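Bacterial leucyl aminopeptidase (Legionella pneumophila, PDB 6ESL) is a secreted, zinc-bound aminopeptidase of peptidase family M28 that probably removes leucine and other N-terminal residues from peptides and is implicated in nutrient acquisition during infection of amoebas. Local coordinates at residues B[281-286]-B[377-382]; B[134-139]-B[226-231]; B[177-182]-B[267-272]. One frame throughout, in Å; residues are numbered along the deposited sequence.

Contact 1. Residues B[281-286]-B[377-382]; sequences VQFDMT and TNFSKL. With ZN (zinc ion), chain F.
Phe283 and Phe379 each hold CG anti to the carbonyl carbon (chi1 -66° and -74°), and this turn brings their two rings together between strand 277-282 and helix 373-391. The rings meet rim to rim. Phe379 CD1 sits at the edge of the Phe283 ring, with the two CD1 atoms 3.9 Å apart. Phe283 CE1 lies at the edge of the Phe379 ring. The same CE1 comes 3.4 Å from the main-chain Phe379 O, so this ring corner rests against the helix backbone. One helical turn on, Leu382 CD2 reaches Phe283 CE1 at 4.4 Å.

Thr286 works on a face of the Phe379 ring rather than its rim. Its CA stands 4.1 Å from the ring centroid, 25° off the normal, in a CH-pi contact. The methyl CG2 packs at the root of the ring, 3.6 Å from Phe379 CB, while Thr286 O lies 3.3 Å from CD2 of Phe379. The hydroxyl of Thr286 is engaged elsewhere: OG1 is hydrogen-bonded to Ser229 OG of helix 220-239. Outside the pair, the Phe379 ring packs edge-to-face with His375.

Asp284, between Phe283 and Thr286 in the chain, binds one of the two zinc ions through OD1 at 2.4 Å and OD2 at 2.5 Å, and a water is a further ligand. His209 and Asp222 complete this site, and Asp222 also binds the second zinc. Ser334 OG bonds to Asp284 OD2 and is a second-shell residue for the metal.

No hydrogen bond crosses between the two segments. Their join is mostly apolar, with Phe379 O and Thr286 O set against ring carbons, and all the touching residues are buried. The chemistry is thus divided along the loop: contacts of Phe283 and Thr286 pack it on the helix, and the carboxylate of Asp284 is given to the metal.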
loop_
_atom_site.group_PDB
_atom_site.type_symbol
_atom_site.label_atom_id
_atom_site.label_comp_id
_atom_site.label_asym_id
_atom_site.label_seq_id
_atom_site.Cartn_x
_atom_site.Cartn_y
_atom_site.Cartn_z
ATOM N N VAL B 281 4.522 -13.069 -7.808
ATOM C CA VAL B 281 5.626 -12.225 -7.425
ATOM C C VAL B 281 6.628 -12.188 -8.588
ATOM O O VAL B 281 6.774 -13.201 -9.361
ATOM C CB VAL B 281 6.280 -12.672 -6.084
ATOM C CG1 VAL B 281 6.805 -14.082 -6.156
ATOM C CG2 VAL B 281 7.372 -11.738 -5.584
ATOM N N GLN B 282 7.286 -11.055 -8.727
ATOM C CA GLN B 282 8.325 -10.854 -9.706
ATOM C C GLN B 282 9.658 -10.556 -9.020
ATOM O O GLN B 282 9.763 -9.649 -8.159
ATOM C CB GLN B 282 7.925 -9.718 -10.640
ATOM C CG GLN B 282 8.965 -9.201 -11.637
ATOM C CD GLN B 282 9.283 -10.186 -12.733
ATOM O OE1 GLN B 282 8.713 -11.289 -12.789
ATOM N NE2 GLN B 282 10.133 -9.750 -13.681
ATOM N N PHE B 283 10.675 -11.281 -9.462
ATOM C CA PHE B 283 12.087 -11.036 -9.050
ATOM C C PHE B 283 12.900 -10.478 -10.196
ATOM O O PHE B 283 13.274 -11.241 -11.163
ATOM C CB PHE B 283 12.689 -12.300 -8.464
ATOM C CG PHE B 283 12.057 -12.721 -7.190
ATOM C CD1 PHE B 283 12.512 -12.209 -5.957
ATOM C CD2 PHE B 283 11.009 -13.574 -7.175
ATOM C CE1 PHE B 283 11.889 -12.558 -4.760
ATOM C CE2 PHE B 283 10.430 -13.967 -6.003
ATOM C CZ PHE B 283 10.838 -13.386 -4.797
ATOM N N ASP B 284 13.057 -9.161 -10.138
ATOM C CA ASP B 284 13.849 -8.422 -11.082
ATOM C C ASP B 284 14.868 -7.625 -10.284
ATOM O O ASP B 284 14.558 -6.602 -9.673
ATOM C CB ASP B 284 12.969 -7.473 -11.896
ATOM C CG ASP B 284 13.760 -6.675 -12.914
ATOM O OD1 ASP B 284 14.993 -6.860 -12.988
ATOM O OD2 ASP B 284 13.149 -5.862 -13.639
ATOM N N MET B 285 16.090 -8.126 -10.308
ATOM C CA MET B 285 17.253 -7.515 -9.687
ATOM C C MET B 285 17.210 -7.823 -8.182
ATOM O O MET B 285 16.443 -7.245 -7.365
ATOM C CB MET B 285 17.492 -6.042 -10.011
ATOM C CG MET B 285 17.434 -5.755 -11.481
ATOM S SD MET B 285 17.752 -4.079 -11.971
ATOM C CE MET B 285 16.563 -3.146 -11.017
ATOM N N THR B 286 18.050 -8.781 -7.823
ATOM C CA THR B 286 18.103 -9.323 -6.451
ATOM C C THR B 286 19.499 -9.300 -5.818
ATOM O O THR B 286 19.709 -9.825 -4.707
ATOM C CB THR B 286 17.627 -10.791 -6.444
ATOM O OG1 THR B 286 18.527 -11.613 -7.160
ATOM C CG2 THR B 286 16.193 -10.932 -6.929
ATOM N N THR B 377 20.568 -14.371 -1.997
ATOM C CA THR B 377 20.067 -15.482 -1.138
ATOM C C THR B 377 18.783 -15.070 -0.381
ATOM O O THR B 377 17.808 -15.817 -0.271
ATOM C CB THR B 377 21.186 -15.950 -0.149
ATOM O OG1 THR B 377 22.314 -16.374 -0.906
ATOM C CG2 THR B 377 20.753 -17.022 0.681
ATOM N N ASN B 378 18.759 -13.838 0.102
ATOM C CA ASN B 378 17.582 -13.298 0.785
ATOM C C ASN B 378 16.344 -13.251 -0.113
ATOM O O ASN B 378 15.241 -13.591 0.323
ATOM C CB ASN B 378 17.897 -11.904 1.398
ATOM C CG ASN B 378 18.693 -11.987 2.705
ATOM O OD1 ASN B 378 19.240 -10.936 3.212
ATOM N ND2 ASN B 378 18.806 -13.205 3.274
ATOM N N PHE B 379 16.534 -12.860 -1.342
ATOM C CA PHE B 379 15.453 -12.906 -2.321
ATOM C C PHE B 379 14.981 -14.308 -2.660
ATOM O O PHE B 379 13.741 -14.548 -2.706
ATOM C CB PHE B 379 15.806 -12.087 -3.587
ATOM C CG PHE B 379 15.740 -10.617 -3.360
ATOM C CD1 PHE B 379 14.536 -9.915 -3.468
ATOM C CD2 PHE B 379 16.854 -9.939 -3.020
ATOM C CE1 PHE B 379 14.519 -8.498 -3.306
ATOM C CE2 PHE B 379 16.824 -8.558 -2.683
ATOM C CZ PHE B 379 15.654 -7.857 -2.834
ATOM N N SER B 380 15.940 -15.260 -2.697
ATOM C CA SER B 380 15.595 -16.643 -2.928
ATOM C C SER B 380 14.753 -17.148 -1.769
ATOM O O SER B 380 13.727 -17.868 -1.949
ATOM C CB SER B 380 16.879 -17.448 -3.174
ATOM O OG SER B 380 16.561 -18.726 -3.653
ATOM N N LYS B 381 15.133 -16.753 -0.540
ATOM C CA LYS B 381 14.375 -17.118 0.640
ATOM C C LYS B 381 12.993 -16.561 0.589
ATOM O O LYS B 381 12.050 -17.198 1.010
ATOM C CB LYS B 381 15.078 -16.619 1.908
ATOM C CG LYS B 381 16.326 -17.457 2.227
ATOM C CD LYS B 381 17.055 -17.019 3.450
ATOM C CE LYS B 381 18.323 -17.818 3.498
ATOM N NZ LYS B 381 19.114 -17.672 4.721
ATOM N N LEU B 382 12.881 -15.329 0.141
ATOM C CA LEU B 382 11.579 -14.707 0.037
ATOM C C LEU B 382 10.681 -15.495 -0.922
ATOM O O LEU B 382 9.499 -15.663 -0.641
ATOM C CB LEU B 382 11.698 -13.219 -0.354
ATOM C CG LEU B 382 10.415 -12.415 -0.532
ATOM C CD1 LEU B 382 9.535 -12.486 0.701
ATOM C CD2 LEU B 382 10.663 -10.928 -0.886
HETATM ZN ZN ZN F . 15.005 -6.355 -15.312
HETATM O O HOH W 1 15.210 -4.446 -14.262
#

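Contact 2. Residues B[134-139]-B[226-231]; sequences WQTLTH and GSSSIM
No ring lies between Thr136 and Ser228, where helices 130-142 and 220-239 meet; the flat groups here are peptide units. At the Trp134 carbonyl, Thr138 N comes to one face of the plane and Thr138 OG1 to the other. The hydroxyl makes a 2.8 Å bond from Thr138 OG1 to Trp134 O, tilted 35° from the carbonyl plane. The indole of Trp134 is on the far side of its helix, against Met368.

The motif is a helix-helix packing in the alpha/beta fold of M28 peptidases. Helix 220-239 joins neighbouring parallel strands 203-209 and 248-253 in a beta-alpha-beta crossover, and helix 130-142 packs on its outer side. The axes of the two short segments approach to 8.6 Å, and their directions differ by 139°, nearer antiparallel than parallel. Small side chains at the crossing go with this close approach.

Ser228 is the central residue. Ser228 OG lies 3.3 Å from Thr136 CG2, a methyl, and 3.6 Å from Leu137 CB. Leu137 N is also near, but the angle is poor and no hydrogen bond forms. The hydroxyl instead bonds within its own helix, to Gly224 O. Ser228 therefore presents a small group, with its polar end already satisfied, to the carbon atoms of the other helix.

Thr136 OG1 stands beside the backbone N, anti to the carbonyl carbon (chi1 -62°); this puts CG2 anti to N and sends the methyl to Ser228. That hydroxyl bonds to Asn132 O one turn back. Met231 adds a looser contact, its CG 4.4 Å from Thr136 OG1, and its side chain also reaches helix 151-170. The one polar link between the segments is a water, 2.7 Å from Thr136 OG1, which donates to Ser228 O at 3.0 Å.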
loop_
_atom_site.group_PDB
_atom_site.type_symbol
_atom_site.label_atom_id
_atom_site.label_comp_id
_atom_site.label_asym_id
_atom_site.label_seq_id
_atom_site.Cartn_x
_atom_site.Cartn_y
_atom_site.Cartn_z
ATOM N N TRP B 134 25.013 -18.656 -7.069
ATOM C CA TRP B 134 26.218 -18.100 -7.665
ATOM C C TRP B 134 26.628 -18.923 -8.926
ATOM O O TRP B 134 27.047 -18.355 -9.945
ATOM C CB TRP B 134 27.382 -18.108 -6.600
ATOM C CG TRP B 134 28.580 -17.351 -7.035
ATOM C CD1 TRP B 134 29.753 -17.887 -7.499
ATOM C CD2 TRP B 134 28.746 -15.912 -7.073
ATOM N NE1 TRP B 134 30.630 -16.864 -7.822
ATOM C CE2 TRP B 134 30.052 -15.653 -7.550
ATOM C CE3 TRP B 134 27.906 -14.802 -6.726
ATOM C CZ2 TRP B 134 30.554 -14.346 -7.738
ATOM C CZ3 TRP B 134 28.404 -13.507 -6.884
ATOM C CH2 TRP B 134 29.728 -13.287 -7.394
ATOM N N GLN B 135 26.486 -20.252 -8.849
ATOM C CA GLN B 135 26.795 -21.144 -9.983
ATOM C C GLN B 135 25.868 -20.921 -11.192
ATOM O O GLN B 135 26.330 -20.836 -12.330
ATOM C CB GLN B 135 26.741 -22.609 -9.542
ATOM C CG GLN B 135 27.817 -22.994 -8.541
ATOM C CD GLN B 135 29.218 -22.790 -9.083
ATOM O OE1 GLN B 135 29.492 -23.071 -10.250
ATOM N NE2 GLN B 135 30.114 -22.298 -8.236
ATOM N N THR B 136 24.564 -20.827 -10.933
ATOM C CA THR B 136 23.564 -20.490 -11.964
ATOM C C THR B 136 23.874 -19.167 -12.630
ATOM O O THR B 136 23.835 -19.009 -13.862
ATOM C CB THR B 136 22.168 -20.500 -11.355
ATOM O OG1 THR B 136 21.883 -21.813 -10.881
ATOM C CG2 THR B 136 21.109 -20.106 -12.380
ATOM N N LEU B 137 24.196 -18.187 -11.819
ATOM C CA LEU B 137 24.549 -16.830 -12.285
ATOM C C LEU B 137 25.847 -16.829 -13.128
ATOM O O LEU B 137 25.990 -16.121 -14.156
ATOM C CB LEU B 137 24.644 -15.909 -11.101
ATOM C CG LEU B 137 24.790 -14.434 -11.481
ATOM C CD1 LEU B 137 23.741 -13.883 -12.398
ATOM C CD2 LEU B 137 24.762 -13.643 -10.208
ATOM N N THR B 138 26.794 -17.647 -12.691
ATOM C CA THR B 138 28.016 -17.839 -13.481
ATOM C C THR B 138 27.645 -18.315 -14.863
ATOM O O THR B 138 28.081 -17.745 -15.839
ATOM C CB THR B 138 28.989 -18.765 -12.741
ATOM O OG1 THR B 138 29.370 -18.076 -11.528
ATOM C CG2 THR B 138 30.259 -19.150 -13.606
ATOM N N HIS B 139 26.820 -19.335 -14.942
ATOM C CA HIS B 139 26.468 -19.855 -16.273
ATOM C C HIS B 139 25.667 -18.814 -17.061
ATOM O O HIS B 139 25.968 -18.499 -18.219
ATOM C CB HIS B 139 25.648 -21.106 -16.111
ATOM C CG HIS B 139 25.398 -21.794 -17.417
ATOM N ND1 HIS B 139 24.353 -21.429 -18.253
ATOM C CD2 HIS B 139 26.112 -22.738 -18.083
ATOM C CE1 HIS B 139 24.424 -22.148 -19.361
ATOM N NE2 HIS B 139 25.462 -22.952 -19.274
ATOM N N GLY B 226 17.841 -12.326 -10.408
ATOM C CA GLY B 226 16.522 -12.822 -10.102
ATOM C C GLY B 226 16.281 -14.216 -10.656
ATOM O O GLY B 226 15.688 -15.082 -9.985
ATOM N N SER B 227 16.696 -14.398 -11.902
ATOM C CA SER B 227 16.552 -15.725 -12.571
ATOM C C SER B 227 17.217 -16.843 -11.726
ATOM O O SER B 227 16.670 -17.966 -11.596
ATOM C CB SER B 227 17.198 -15.628 -13.923
ATOM O OG SER B 227 16.504 -14.823 -14.831
ATOM N N SER B 228 18.344 -16.502 -11.083
ATOM C CA SER B 228 19.080 -17.471 -10.274
ATOM C C SER B 228 18.536 -17.670 -8.911
ATOM O O SER B 228 18.514 -18.793 -8.368
ATOM C CB SER B 228 20.570 -17.101 -10.143
ATOM O OG SER B 228 21.177 -16.930 -11.421
ATOM N N SER B 229 18.165 -16.555 -8.282
ATOM C CA SER B 229 17.451 -16.663 -7.025
ATOM C C SER B 229 16.204 -17.538 -7.151
ATOM O O SER B 229 15.956 -18.311 -6.254
ATOM C CB SER B 229 17.050 -15.248 -6.483
ATOM O OG SER B 229 18.132 -14.423 -6.111
ATOM N N ILE B 230 15.378 -17.366 -8.208
ATOM C CA ILE B 230 14.162 -18.200 -8.277
ATOM C C ILE B 230 14.478 -19.661 -8.679
ATOM O O ILE B 230 13.730 -20.570 -8.320
ATOM C CB ILE B 230 13.008 -17.627 -9.134
ATOM C CG1 ILE B 230 13.360 -17.658 -10.593
ATOM C CG2 ILE B 230 12.622 -16.204 -8.641
ATOM C CD1 ILE B 230 12.132 -17.470 -11.451
ATOM N N MET B 231 15.586 -19.884 -9.392
ATOM C CA MET B 231 16.004 -21.267 -9.727
ATOM C C MET B 231 16.314 -22.045 -8.459
ATOM O O MET B 231 15.968 -23.214 -8.363
ATOM C CB MET B 231 17.185 -21.298 -10.694
ATOM C CG MET B 231 17.629 -22.759 -11.137
ATOM S SD MET B 231 16.293 -23.544 -12.084
ATOM C CE MET B 231 16.535 -22.691 -13.634
HETATM O O HOH W 2 20.318 -21.135 -8.780
#

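Contact 3. Residues B[177-182]-B[267-272]; sequences STFFVK and VQHFQE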
loop_
_atom_site.group_PDB
_atom_site.type_symbol
_atom_site.label_atom_id
_atom_site.label_comp_id
_atom_site.label_asym_id
_atom_site.label_seq_id
_atom_site.Cartn_x
_atom_site.Cartn_y
_atom_site.Cartn_z
ATOM N N SER B 177 5.852 -30.300 -14.664
ATOM C CA SER B 177 5.640 -30.172 -16.071
ATOM C C SER B 177 6.234 -28.839 -16.521
ATOM O O SER B 177 6.285 -27.848 -15.758
ATOM C CB SER B 177 4.128 -30.273 -16.368
ATOM O OG SER B 177 3.870 -30.066 -17.724
ATOM N N THR B 178 6.789 -28.860 -17.734
ATOM C CA THR B 178 7.356 -27.683 -18.336
ATOM C C THR B 178 6.781 -27.387 -19.710
ATOM O O THR B 178 6.476 -28.286 -20.450
ATOM C CB THR B 178 8.853 -27.800 -18.448
ATOM O OG1 THR B 178 9.180 -28.764 -19.421
ATOM C CG2 THR B 178 9.445 -28.137 -17.077
ATOM N N PHE B 179 6.685 -26.121 -20.074
ATOM C CA PHE B 179 6.400 -25.785 -21.484
ATOM C C PHE B 179 6.885 -24.407 -21.904
ATOM O O PHE B 179 7.051 -23.519 -21.059
ATOM C CB PHE B 179 4.930 -25.971 -21.802
ATOM C CG PHE B 179 3.991 -25.154 -20.966
ATOM C CD1 PHE B 179 3.500 -25.647 -19.755
ATOM C CD2 PHE B 179 3.556 -23.902 -21.411
ATOM C CE1 PHE B 179 2.563 -24.888 -19.001
ATOM C CE2 PHE B 179 2.625 -23.173 -20.681
ATOM C CZ PHE B 179 2.147 -23.645 -19.454
ATOM N N PHE B 180 7.184 -24.264 -23.182
ATOM C CA PHE B 180 7.483 -22.975 -23.724
ATOM C C PHE B 180 6.208 -22.277 -24.122
ATOM O O PHE B 180 5.297 -22.896 -24.668
ATOM C CB PHE B 180 8.390 -23.036 -24.940
ATOM C CG PHE B 180 9.831 -23.351 -24.626
ATOM C CD1 PHE B 180 10.506 -22.712 -23.559
ATOM C CD2 PHE B 180 10.560 -24.257 -25.453
ATOM C CE1 PHE B 180 11.843 -22.977 -23.300
ATOM C CE2 PHE B 180 11.901 -24.515 -25.223
ATOM C CZ PHE B 180 12.540 -23.915 -24.128
ATOM N N VAL B 181 6.149 -20.973 -23.839
ATOM C CA VAL B 181 5.200 -20.095 -24.457
ATOM C C VAL B 181 5.912 -19.213 -25.459
ATOM O O VAL B 181 6.794 -18.448 -25.114
ATOM C CB VAL B 181 4.509 -19.224 -23.420
ATOM C CG1 VAL B 181 3.542 -18.252 -24.123
ATOM C CG2 VAL B 181 3.735 -20.099 -22.445
ATOM N N LYS B 182 5.491 -19.306 -26.712
ATOM C CA LYS B 182 6.038 -18.497 -27.781
ATOM C C LYS B 182 5.882 -16.967 -27.615
ATOM O O LYS B 182 5.026 -16.451 -26.874
ATOM C CB LYS B 182 5.528 -19.000 -29.146
ATOM C CG LYS B 182 6.063 -20.362 -29.472
ATOM C CD LYS B 182 5.516 -20.827 -30.813
ATOM C CE LYS B 182 6.059 -22.180 -31.171
ATOM N NZ LYS B 182 5.457 -22.573 -32.481
ATOM N N VAL B 267 0.636 -14.245 -19.803
ATOM C CA VAL B 267 -0.629 -13.833 -19.203
ATOM C C VAL B 267 -1.792 -14.189 -20.119
ATOM O O VAL B 267 -2.844 -14.642 -19.670
ATOM C CB VAL B 267 -0.654 -12.321 -18.916
ATOM C CG1 VAL B 267 -2.007 -11.910 -18.356
ATOM C CG2 VAL B 267 0.465 -11.945 -17.956
ATOM N N GLN B 268 -1.582 -13.974 -21.412
ATOM C CA GLN B 268 -2.568 -14.255 -22.415
ATOM C C GLN B 268 -2.778 -15.765 -22.533
ATOM O O GLN B 268 -3.915 -16.207 -22.661
ATOM C CB GLN B 268 -2.173 -13.672 -23.779
ATOM C CG GLN B 268 -3.348 -13.556 -24.741
ATOM C CD GLN B 268 -3.009 -12.834 -26.063
ATOM O OE1 GLN B 268 -3.276 -13.328 -27.150
ATOM N NE2 GLN B 268 -2.442 -11.662 -25.971
ATOM N N HIS B 269 -1.688 -16.532 -22.498
ATOM C CA HIS B 269 -1.737 -17.970 -22.502
ATOM C C HIS B 269 -2.630 -18.486 -21.361
ATOM O O HIS B 269 -3.499 -19.355 -21.619
ATOM C CB HIS B 269 -0.360 -18.604 -22.415
ATOM C CG HIS B 269 -0.372 -20.103 -22.510
ATOM N ND1 HIS B 269 -0.588 -20.911 -21.409
ATOM C CD2 HIS B 269 -0.252 -20.936 -23.574
ATOM C CE1 HIS B 269 -0.580 -22.181 -21.789
ATOM N NE2 HIS B 269 -0.348 -22.219 -23.084
ATOM N N PHE B 270 -2.415 -17.965 -20.157
ATOM C CA PHE B 270 -3.177 -18.393 -19.003
ATOM C C PHE B 270 -4.656 -18.002 -19.112
ATOM O O PHE B 270 -5.522 -18.753 -18.658
ATOM C CB PHE B 270 -2.636 -17.778 -17.699
ATOM C CG PHE B 270 -1.485 -18.567 -17.063
ATOM C CD1 PHE B 270 -0.359 -18.867 -17.760
ATOM C CD2 PHE B 270 -1.529 -18.905 -15.736
ATOM C CE1 PHE B 270 0.702 -19.581 -17.169
ATOM C CE2 PHE B 270 -0.444 -19.564 -15.117
ATOM C CZ PHE B 270 0.670 -19.893 -15.827
ATOM N N GLN B 271 -4.951 -16.831 -19.673
ATOM C CA GLN B 271 -6.314 -16.379 -19.824
ATOM C C GLN B 271 -7.069 -17.266 -20.868
ATOM O O GLN B 271 -8.145 -17.715 -20.608
ATOM C CB GLN B 271 -6.289 -14.941 -20.235
ATOM C CG GLN B 271 -7.622 -14.330 -20.285
ATOM C CD GLN B 271 -7.603 -12.799 -20.541
ATOM O OE1 GLN B 271 -6.525 -12.073 -20.611
ATOM N NE2 GLN B 271 -8.848 -12.272 -20.687
ATOM N N GLU B 272 -6.434 -17.562 -21.995
ATOM C CA GLU B 272 -7.003 -18.361 -23.048
ATOM C C GLU B 272 -7.161 -19.829 -22.685
ATOM O O GLU B 272 -8.046 -20.477 -23.244
ATOM C CB GLU B 272 -6.133 -18.283 -24.280
ATOM C CG GLU B 272 -6.143 -16.942 -24.981
ATOM C CD GLU B 272 -4.996 -16.822 -25.998
ATOM O OE1 GLU B 272 -4.033 -17.671 -26.002
ATOM O OE2 GLU B 272 -5.069 -15.854 -26.775
#
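Along 177-182, Phe179 is the first residue to touch 267-272, where it meets His269. Its CG sits between the backbone N and the carbonyl carbon (chi1 59°). From there the ring reaches out to the imidazole. Phe179 CE2 comes 3.5 Å from His269 CE1. The ring planes are inclined at 36°, with centroids 5.2 Å apart, so the pair is oblique.

Phe180, next in the chain, serves the other side of the sheet, where Lys161 of helix 151-170 makes a cation-pi contact with its ring. Val181 returns to the His269 side. Val181 CG2 lies over one face of the imidazole, 4.1 Å from His269 CG, offset toward the rim. The imidazole thus meets a methyl and an aromatic ring, and this contact buries His269 ND1 with no polar partner in the model.

Beside His269, Phe270 packs edge-to-face with Tyr249 and Trp339. Helix 261-272 links parallel strands 248-253 and 277-282. Alternating strand residues facing helices on the two sides of one mixed sheet are characteristic of the three-layer alpha/beta/alpha fold of zinc aminopeptidases.

Contacts 1 and 2 form one continuous core, with centres 11 Å apart. Helix 220-239 joins them: Ser380 OG of contact 1 lies 2.7 Å from Ser229 O of contact 2, a probable hydrogen bond. Phe283 CD2 also packs 3.4 Å from Ile230 CG2. Contact 1 supplies the zinc ligand Asp284, and helix 220-239 carries another, Asp222; both contacts thus involve elements that carry zinc ligands. In contact 2, the side chain of Leu137 is about 12 Å from a zinc. Contact 3 is separate, on strand 176-183 at the edge of the mixed sheet that also holds strand 277-282 of contact 1. Its centre is about 22 Å from contact 1's and about 23 Å from contact 2's.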